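Local coordinates for protein DynF (Micromonospora chersina, PDB 6UBL) that is of unknown function but belongs to the dynemicin biosynthesis pathway and binds a palmitic acid within a beta barrel, consistent with a role in handling a hydrophobic molecule, at residues M149-I154 with P180-N185; L156-V161 with L198-G203. All blocks are in the same frame, centred on the assembly; numbering follows the deposited sequence. Where two conformers were deposited one is given.

Contact 1. Residues M149-I154 with P180-N185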
ATOM      1  N   MET A 149       7.543  10.633  -7.606  0.50 23.22           N
ATOM      2  CA  MET A 149       7.756   9.603  -6.606  0.50 23.80           C
ATOM      3  C   MET A 149       6.413   9.199  -6.019  0.50 22.46           C
ATOM      4  O   MET A 149       5.411   9.898  -6.170  0.50 22.66           O
ATOM      5  CB  MET A 149       8.647  10.110  -5.469  0.50 25.23           C
ATOM      6  CG  MET A 149       8.206  11.448  -4.906  0.50 24.98           C
ATOM      7  SD  MET A 149       9.051  11.870  -3.370  0.50 31.52           S
ATOM      8  CE  MET A 149       8.358  10.627  -2.286  0.50 28.58           C
ATOM      9  N   ASN A 150       6.410   8.069  -5.325  1.00 24.07           N
ATOM     10  CA  ASN A 150       5.239   7.596  -4.597  1.00 21.97           C
ATOM     11  C   ASN A 150       5.537   7.572  -3.102  1.00 26.20           C
ATOM     12  O   ASN A 150       6.599   7.112  -2.676  1.00 25.28           O
ATOM     13  CB  ASN A 150       4.797   6.218  -5.090  1.00 21.41           C
ATOM     14  CG  ASN A 150       5.890   5.169  -4.976  1.00 24.37           C
ATOM     15  OD1 ASN A 150       6.977   5.333  -5.520  1.00 23.59           O
ATOM     16  ND2 ASN A 150       5.595   4.072  -4.271  1.00 22.69           N
ATOM     17  N   ARG A 151       4.592   8.076  -2.313  1.00 23.12           N
ATOM     18  CA  ARG A 151       4.630   7.936  -0.860  1.00 22.74           C
ATOM     19  C   ARG A 151       3.946   6.665  -0.388  1.00 26.37           C
ATOM     20  O   ARG A 151       4.368   6.062   0.611  1.00 27.19           O
ATOM     21  CB  ARG A 151       3.964   9.140  -0.190  1.00 24.29           C
ATOM     22  CG  ARG A 151       4.868  10.357  -0.070  1.00 23.05           C
ATOM     23  CD  ARG A 151       4.236  11.511   0.696  1.00 21.91           C
ATOM     24  NE  ARG A 151       5.225  12.565   0.926  1.00 24.97           N
ATOM     25  CZ  ARG A 151       4.948  13.795   1.345  1.00 24.68           C
ATOM     26  NH1 ARG A 151       3.698  14.148   1.615  1.00 24.71           N
ATOM     27  NH2 ARG A 151       5.928  14.669   1.523  1.00 25.29           N
ATOM     28  N   GLU A 152       2.892   6.275  -1.065  1.00 24.30           N
ATOM     29  CA  GLU A 152       2.255   4.997  -0.838  1.00 25.11           C
ATOM     30  C   GLU A 152       3.038   3.935  -1.594  1.00 23.93           C
ATOM     31  O   GLU A 152       3.212   4.065  -2.815  1.00 24.09           O
ATOM     32  CB  GLU A 152       0.864   5.147  -1.431  1.00 28.50           C
ATOM     33  CG  GLU A 152      -0.051   4.004  -1.324  1.00 31.37           C
ATOM     34  CD  GLU A 152      -1.391   4.366  -1.916  1.00 29.05           C
ATOM     35  OE1 GLU A 152      -1.833   5.527  -1.750  1.00 26.05           O
ATOM     36  OE2 GLU A 152      -1.990   3.499  -2.565  1.00 27.66           O
ATOM     37  N   PRO A 153       3.514   2.881  -0.934  1.00 22.54           N
ATOM     38  CA  PRO A 153       4.330   1.898  -1.650  1.00 21.51           C
ATOM     39  C   PRO A 153       3.522   1.193  -2.729  1.00 22.41           C
ATOM     40  O   PRO A 153       2.337   0.879  -2.546  1.00 23.65           O
ATOM     41  CB  PRO A 153       4.774   0.925  -0.549  1.00 24.66           C
ATOM     42  CG  PRO A 153       3.750   1.057   0.523  1.00 27.89           C
ATOM     43  CD  PRO A 153       3.273   2.486   0.464  1.00 24.44           C
ATOM     44  N   ILE A 154       4.178   0.943  -3.863  1.00 21.05           N
ATOM     45  CA  ILE A 154       3.595   0.139  -4.930  1.00 21.08           C
ATOM     46  C   ILE A 154       3.740  -1.325  -4.537  1.00 22.11           C
ATOM     47  O   ILE A 154       4.858  -1.813  -4.336  1.00 21.99           O
ATOM     48  CB  ILE A 154       4.276   0.429  -6.274  1.00 24.76           C
ATOM     49  CG1 ILE A 154       4.102   1.893  -6.659  1.00 28.26           C
ATOM     50  CG2 ILE A 154       3.697  -0.491  -7.348  1.00 24.72           C
ATOM     51  CD1 ILE A 154       5.090   2.386  -7.698  1.00 30.83           C
ATOM     52  N   PRO A 180      -1.242   7.592  -6.306  1.00 20.96           N
ATOM     53  CA  PRO A 180      -0.729   8.948  -6.549  1.00 21.12           C
ATOM     54  C   PRO A 180       0.773   8.975  -6.825  1.00 21.02           C
ATOM     55  O   PRO A 180       1.560   8.276  -6.187  1.00 22.47           O
ATOM     56  CB  PRO A 180      -1.065   9.705  -5.257  1.00 23.35           C
ATOM     57  CG  PRO A 180      -2.032   8.836  -4.502  1.00 25.25           C
ATOM     58  CD  PRO A 180      -1.729   7.422  -4.921  1.00 23.55           C
ATOM     59  N   LEU A 181       1.162   9.797  -7.793  1.00 21.22           N
ATOM     60  CA  LEU A 181       2.554  10.097  -8.103  1.00 22.40           C
ATOM     61  C   LEU A 181       2.803  11.583  -7.905  1.00 21.74           C
ATOM     62  O   LEU A 181       2.073  12.412  -8.446  1.00 23.07           O
ATOM     63  CB  LEU A 181       2.912   9.667  -9.525  1.00 22.68           C
ATOM     64  CG  LEU A 181       2.727   8.172  -9.805  1.00 23.71           C
ATOM     65  CD1 LEU A 181       3.048   7.879 -11.267  1.00 25.18           C
ATOM     66  CD2 LEU A 181       3.579   7.307  -8.882  1.00 23.02           C
ATOM     67  N   LEU A 182       3.805  11.907  -7.096  1.00 23.76           N
ATOM     68  CA  LEU A 182       4.057  13.256  -6.611  1.00 23.09           C
ATOM     69  C   LEU A 182       5.338  13.819  -7.210  1.00 22.64           C
ATOM     70  O   LEU A 182       6.311  13.091  -7.423  1.00 25.23           O
ATOM     71  CB  LEU A 182       4.222  13.221  -5.084  1.00 23.07           C
ATOM     72  CG  LEU A 182       3.112  12.489  -4.322  1.00 26.02           C
ATOM     73  CD1 LEU A 182       3.438  12.357  -2.846  1.00 26.58           C
ATOM     74  CD2 LEU A 182       1.808  13.230  -4.541  1.00 32.59           C
ATOM     75  N   ASP A 183       5.330  15.122  -7.479  1.00 23.44           N
ATOM     76  CA  ASP A 183       6.545  15.819  -7.902  1.00 26.09           C
ATOM     77  C   ASP A 183       7.569  15.758  -6.770  1.00 25.42           C
ATOM     78  O   ASP A 183       7.271  16.129  -5.631  1.00 26.86           O
ATOM     79  CB  ASP A 183       6.183  17.277  -8.205  1.00 27.25           C
ATOM     80  CG  ASP A 183       7.313  18.068  -8.852  1.00 31.55           C
ATOM     81  OD1 ASP A 183       8.495  17.667  -8.776  1.00 28.98           O
ATOM     82  OD2 ASP A 183       7.004  19.135  -9.423  1.00 33.03           O
ATOM     83  N   VAL A 184       8.775  15.266  -7.076  1.00 26.52           N
ATOM     84  CA  VAL A 184       9.813  15.186  -6.050  1.00 29.15           C
ATOM     85  C   VAL A 184      10.101  16.560  -5.467  1.00 27.48           C
ATOM     86  O   VAL A 184      10.538  16.675  -4.315  1.00 27.95           O
ATOM     87  CB  VAL A 184      11.103  14.526  -6.591  1.00 30.41           C
ATOM     88  CG1 VAL A 184      10.869  13.069  -6.940  1.00 29.40           C
ATOM     89  CG2 VAL A 184      11.636  15.301  -7.790  1.00 35.38           C
ATOM     90  N   ASN A 185       9.881  17.613  -6.243  1.00 27.07           N
ATOM     91  CA  ASN A 185      10.082  18.976  -5.774  1.00 30.49           C
ATOM     92  C   ASN A 185       8.865  19.571  -5.070  1.00 31.87           C
ATOM     93  O   ASN A 185       8.947  20.706  -4.588  1.00 32.17           O
ATOM     94  CB  ASN A 185      10.455  19.876  -6.952  1.00 36.43           C
ATOM     95  CG  ASN A 185      11.797  19.524  -7.548  1.00 46.83           C
ATOM     96  OD1 ASN A 185      12.726  19.149  -6.834  1.00 45.73           O
ATOM     97  ND2 ASN A 185      11.910  19.654  -8.865  1.00 57.36           N
TER
HETATM   98  O   HOH W   1       2.001   8.095  -3.423  1.00 25.58           O
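Met149 and Leu182 form a hydrogen-bonded antiparallel pair where strand 146-149 ends against strand 170-183. Met149 N donates to Leu182 O at 2.8 Å, and Leu182 N returns a nearly straight bond to Met149 O at 2.7 Å, both in the carbonyl planes. In the conformer described here, the Met149 side chain starts with CG between the backbone N and the carbonyl carbon (chi1 49°), which lays CG 3.7 Å from Val184 CG1. Beyond the pair the chain leaves the strand. Arg151, extended from CG to NE, crosses Leu182 at about a right angle, and Leu182 CD1 lies 3.7 Å from Arg151 CG. The Arg151 guanidinium forms a salt bridge with Asp188 and a hydrogen bond with Gly10 O of the second subunit. Glu152 likewise runs straight out, its OE1 3.7 Å from Pro180 CD and its OE2 in a salt bridge with Arg132 of the second subunit. The turn is braced by Asn150, whose ND2 donates to Glu152 O at 2.8 Å from above the carbonyl plane. Where the backbones separate, a water accepts from Glu152 N and donates to Pro180 O. The apolar stem of Arg151 thus packs on Leu182, while the charged groups are shared between Asp188 and the second subunit.

Contact 2. Residues L156-V161 with L198-G203. With PLM (palmitic acid), chain C.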
ATOM      1  N   LEU A 156       3.725  -5.061  -5.363  1.00 22.30           N
ATOM      2  CA  LEU A 156       3.957  -5.902  -6.536  1.00 22.28           C
ATOM      3  C   LEU A 156       3.936  -7.357  -6.094  1.00 22.57           C
ATOM      4  O   LEU A 156       4.592  -7.723  -5.116  1.00 22.64           O
ATOM      5  CB  LEU A 156       5.317  -5.584  -7.158  1.00 24.36           C
ATOM      6  CG  LEU A 156       5.392  -4.123  -7.598  1.00 29.20           C
ATOM      7  CD1 LEU A 156       6.808  -3.609  -7.595  1.00 41.24           C
ATOM      8  CD2 LEU A 156       4.774  -3.968  -8.984  1.00 26.67           C
ATOM      9  N   THR A 157       3.181  -8.180  -6.801  1.00 21.19           N
ATOM     10  CA  THR A 157       2.908  -9.535  -6.359  1.00 21.68           C
ATOM     11  C   THR A 157       3.202 -10.537  -7.462  1.00 22.49           C
ATOM     12  O   THR A 157       3.034 -10.259  -8.646  1.00 23.41           O
ATOM     13  CB  THR A 157       1.459  -9.677  -5.888  1.00 22.61           C
ATOM     14  OG1 THR A 157       0.563  -9.330  -6.946  1.00 23.21           O
ATOM     15  CG2 THR A 157       1.206  -8.773  -4.686  1.00 23.31           C
ATOM     16  N   ILE A 158       3.670 -11.707  -7.043  1.00 22.05           N
ATOM     17  CA  ILE A 158       3.814 -12.865  -7.907  1.00 23.64           C
ATOM     18  C   ILE A 158       3.177 -14.036  -7.174  1.00 22.70           C
ATOM     19  O   ILE A 158       3.609 -14.387  -6.066  1.00 23.52           O
ATOM     20  CB  ILE A 158       5.283 -13.185  -8.239  1.00 21.67           C
ATOM     21  CG1 ILE A 158       5.976 -11.998  -8.892  1.00 22.19           C
ATOM     22  CG2 ILE A 158       5.332 -14.413  -9.151  1.00 24.86           C
ATOM     23  CD1 ILE A 158       7.478 -12.194  -9.040  1.00 23.43           C
ATOM     24  N   ASP A 159       2.191 -14.662  -7.804  1.00 21.86           N
ATOM     25  CA  ASP A 159       1.514 -15.828  -7.259  1.00 22.18           C
ATOM     26  C   ASP A 159       2.084 -17.080  -7.910  1.00 24.27           C
ATOM     27  O   ASP A 159       2.874 -17.017  -8.860  1.00 25.57           O
ATOM     28  CB  ASP A 159       0.008 -15.705  -7.487  1.00 25.99           C
ATOM     29  CG  ASP A 159      -0.585 -14.472  -6.791  1.00 26.04           C
ATOM     30  OD1 ASP A 159      -0.249 -14.228  -5.620  1.00 27.29           O
ATOM     31  OD2 ASP A 159      -1.372 -13.746  -7.428  1.00 29.38           O
ATOM     32  N   ASP A 160       1.692 -18.236  -7.370  1.00 25.34           N
ATOM     33  CA  ASP A 160       2.117 -19.536  -7.909  1.00 25.24           C
ATOM     34  C   ASP A 160       3.642 -19.621  -7.992  1.00 25.86           C
ATOM     35  O   ASP A 160       4.212 -20.024  -9.012  1.00 26.67           O
ATOM     36  CB  ASP A 160       1.456 -19.800  -9.267  1.00 26.13           C
ATOM     37  CG  ASP A 160       1.450 -21.258  -9.653  1.00 28.47           C
ATOM     38  OD1 ASP A 160       1.792 -22.122  -8.816  1.00 26.52           O
ATOM     39  OD2 ASP A 160       1.041 -21.569 -10.802  1.00 32.07           O
ATOM     40  N   VAL A 161       4.303 -19.279  -6.885  1.00 23.16           N
ATOM     41  CA  VAL A 161       5.762 -19.317  -6.824  1.00 22.08           C
ATOM     42  C   VAL A 161       6.204 -20.752  -6.569  1.00 23.98           C
ATOM     43  O   VAL A 161       5.946 -21.312  -5.501  1.00 25.61           O
ATOM     44  CB  VAL A 161       6.304 -18.371  -5.750  1.00 23.62           C
ATOM     45  CG1 VAL A 161       7.796 -18.581  -5.537  1.00 23.83           C
ATOM     46  CG2 VAL A 161       6.018 -16.923  -6.121  1.00 24.58           C
ATOM     47  N   LEU A 198      -0.435  -1.713 -13.487  1.00 24.93           N
ATOM     48  CA  LEU A 198       0.919  -2.164 -13.769  1.00 24.80           C
ATOM     49  C   LEU A 198       0.889  -3.684 -13.791  1.00 25.39           C
ATOM     50  O   LEU A 198       0.365  -4.306 -12.860  1.00 25.85           O
ATOM     51  CB  LEU A 198       1.877  -1.654 -12.692  1.00 26.28           C
ATOM     52  CG  LEU A 198       3.370  -1.839 -13.006  1.00 27.62           C
ATOM     53  CD1 LEU A 198       4.220  -0.811 -12.301  1.00 29.44           C
ATOM     54  CD2 LEU A 198       3.780  -3.249 -12.604  1.00 29.00           C
ATOM     55  N   ARG A 199       1.449  -4.268 -14.845  1.00 24.01           N
ATOM     56  CA  ARG A 199       1.663  -5.700 -14.937  1.00 24.29           C
ATOM     57  C   ARG A 199       3.118  -5.898 -15.322  1.00 26.49           C
ATOM     58  O   ARG A 199       3.735  -5.024 -15.942  1.00 29.27           O
ATOM     59  CB  ARG A 199       0.734  -6.292 -16.004  1.00 37.49           C
ATOM     60  CG  ARG A 199      -0.715  -5.861 -15.795  1.00 60.19           C
ATOM     61  CD  ARG A 199      -1.695  -6.618 -16.665  1.00 91.38           C
ATOM     62  NE  ARG A 199      -2.909  -6.943 -15.919  1.00112.39           N
ATOM     63  CZ  ARG A 199      -3.136  -8.120 -15.345  1.00122.48           C
ATOM     64  NH1 ARG A 199      -2.234  -9.088 -15.432  1.00123.97           N
ATOM     65  NH2 ARG A 199      -4.264  -8.331 -14.682  1.00126.40           N
ATOM     66  N   PHE A 200       3.688  -7.028 -14.913  1.00 25.98           N
ATOM     67  CA  PHE A 200       5.095  -7.270 -15.187  1.00 25.31           C
ATOM     68  C   PHE A 200       5.346  -8.755 -15.371  1.00 25.49           C
ATOM     69  O   PHE A 200       4.511  -9.597 -15.034  1.00 26.62           O
ATOM     70  CB  PHE A 200       6.021  -6.663 -14.111  1.00 25.91           C
ATOM     71  CG  PHE A 200       5.935  -7.312 -12.746  1.00 23.70           C
ATOM     72  CD1 PHE A 200       6.783  -8.359 -12.395  1.00 25.91           C
ATOM     73  CD2 PHE A 200       5.028  -6.855 -11.793  1.00 23.01           C
ATOM     74  CE1 PHE A 200       6.712  -8.945 -11.141  1.00 23.93           C
ATOM     75  CE2 PHE A 200       4.962  -7.435 -10.543  1.00 22.32           C
ATOM     76  CZ  PHE A 200       5.807  -8.483 -10.212  1.00 22.86           C
ATOM     77  N   ASN A 201       6.514  -9.054 -15.933  1.00 25.56           N
ATOM     78  CA  ASN A 201       7.017 -10.412 -16.027  1.00 25.32           C
ATOM     79  C   ASN A 201       8.454 -10.415 -15.551  1.00 25.15           C
ATOM     80  O   ASN A 201       9.244  -9.557 -15.955  1.00 26.54           O
ATOM     81  CB  ASN A 201       7.004 -10.944 -17.464  1.00 28.43           C
ATOM     82  CG  ASN A 201       5.621 -11.031 -18.036  1.00 32.06           C
ATOM     83  OD1 ASN A 201       4.831 -11.890 -17.655  1.00 32.81           O
ATOM     84  ND2 ASN A 201       5.314 -10.134 -18.962  1.00 36.63           N
ATOM     85  N   MET A 202       8.787 -11.365 -14.691  1.00 24.84           N
ATOM     86  CA  MET A 202      10.185 -11.584 -14.364  1.00 27.08           C
ATOM     87  C   MET A 202      10.864 -12.289 -15.531  1.00 27.73           C
ATOM     88  O   MET A 202      10.267 -13.150 -16.187  1.00 29.81           O
ATOM     89  CB  MET A 202      10.317 -12.455 -13.121  1.00 27.46           C
ATOM     90  CG  MET A 202       9.690 -11.880 -11.865  1.00 28.42           C
ATOM     91  SD  MET A 202      10.200 -10.196 -11.469  1.00 29.23           S
ATOM     92  CE  MET A 202      11.981 -10.388 -11.334  1.00 28.69           C
ATOM     93  N   GLY A 203      12.100 -11.890 -15.815  1.00 28.53           N
ATOM     94  CA  GLY A 203      12.943 -12.657 -16.705  1.00 29.31           C
ATOM     95  C   GLY A 203      13.796 -13.629 -15.920  1.00 28.84           C
ATOM     96  O   GLY A 203      13.338 -14.218 -14.935  1.00 28.70           O
TER
HETATM   97  C1  PLM C 301      13.729 -13.197  -5.547  1.00 26.72           C
HETATM   98  O1  PLM C 301      14.760 -12.541  -6.014  1.00 27.89           O
HETATM   99  O2  PLM C 301      13.772 -14.352  -5.211  1.00 28.65           O
HETATM  100  C2  PLM C 301      12.475 -12.384  -5.490  1.00 30.96           C
HETATM  101  C3  PLM C 301      12.126 -11.630  -6.745  1.00 33.20           C
HETATM  102  C4  PLM C 301      10.829 -10.914  -6.523  1.00 38.34           C
HETATM  103  C5  PLM C 301      10.677  -9.645  -7.274  1.00 39.44           C
HETATM  104  C6  PLM C 301       9.390  -8.935  -6.927  1.00 47.12           C
HETATM  105  C7  PLM C 301       8.725  -8.382  -8.158  1.00 56.47           C
HETATM  106  C8  PLM C 301       9.682  -7.602  -9.025  1.00 61.11           C
HETATM  107  C9  PLM C 301      10.248  -6.378  -8.360  1.00 62.79           C
HETATM  108  CA  PLM C 301       9.442  -5.146  -8.669  1.00 66.98           C
HETATM  109  CB  PLM C 301       9.740  -4.614 -10.057  1.00 67.92           C
HETATM  110  CC  PLM C 301       9.775  -3.116 -10.088  1.00 64.69           C
HETATM  111  CD  PLM C 301       8.604  -2.466 -10.776  1.00 57.49           C
HETATM  112  CE  PLM C 301       8.339  -1.096 -10.207  1.00 50.83           C
HETATM  113  CF  PLM C 301       7.565  -0.170 -11.093  1.00 50.35           C
HETATM  114  CG  PLM C 301       7.367   1.163 -10.465  1.00 51.13           C
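Phe200 projects from strand 198-203 into the hollow between Leu156 and Ile158 of strand 156-159, and is the residue most covered by the other segment. Leu156 CD2 comes to 3.8 Å from Phe200 CE2, and Ile158 CG1 approaches Phe200 CZ equally closely. Between these two flanks, Phe200 CZ also meets the backbone, 3.6 Å from Thr157 O. The first torsion of Phe200 (chi1 68°) sets CG between the backbone N and the carbonyl carbon; the Phe200 and Ile158 side chains cross at about a right angle, Ile158 CG1 meeting the ring obliquely. Smaller bumps close the two ends: Leu156 CD2 also touches Leu198 CD2, and Ile158 CD1 lies 3.6 Å from Met202 CG. Met202 is bent at chi2 and chi3, which turns SD toward the palmitic acid, 3.6 Å from its C8.

The same side chains line the bed of the ligand. Leu156 CD1 lies against PLM CA, Phe200 CZ is 3.6 Å from PLM C7, and Leu198 CD1 meets PLM CF. With an alanine in place of Phe200, the hollow between Leu156 and Ile158 would probably be left unfilled and the middle of the acyl chain would lose one wall. No hydrogen bond joins the segments, whose strands cross at 52° with axes 8.7 Å apart. Cohesion is therefore apolar, consistent with a barrel interior that accepts a long apolar molecule such as the bound palmitic acid.

The two contacts lie on opposite sides of the chain's centre, their own centres about 21 Å apart, yet use consecutive strands: 154-161, 170-183 and 193-205 follow one another in the chain, and 170-183 pairs with both of the others. Contact 2 joins 154-161 and 193-205 through inward side chains, past the intervening 170-183 and beside the ligand, and all its touching residues are buried. Contact 1 is only partly buried and joins the end of strand 146-149 and the loop after it to the end of 170-183. Chemistry follows place: contact 1 mixes backbone hydrogen bonds, a water and charged groups, whereas contact 2 rests on side-chain packing. Contact 1 itself reaches the second subunit; segment 156-161 does so beyond contact 2 proper, through Asp159 with Arg177 of that subunit.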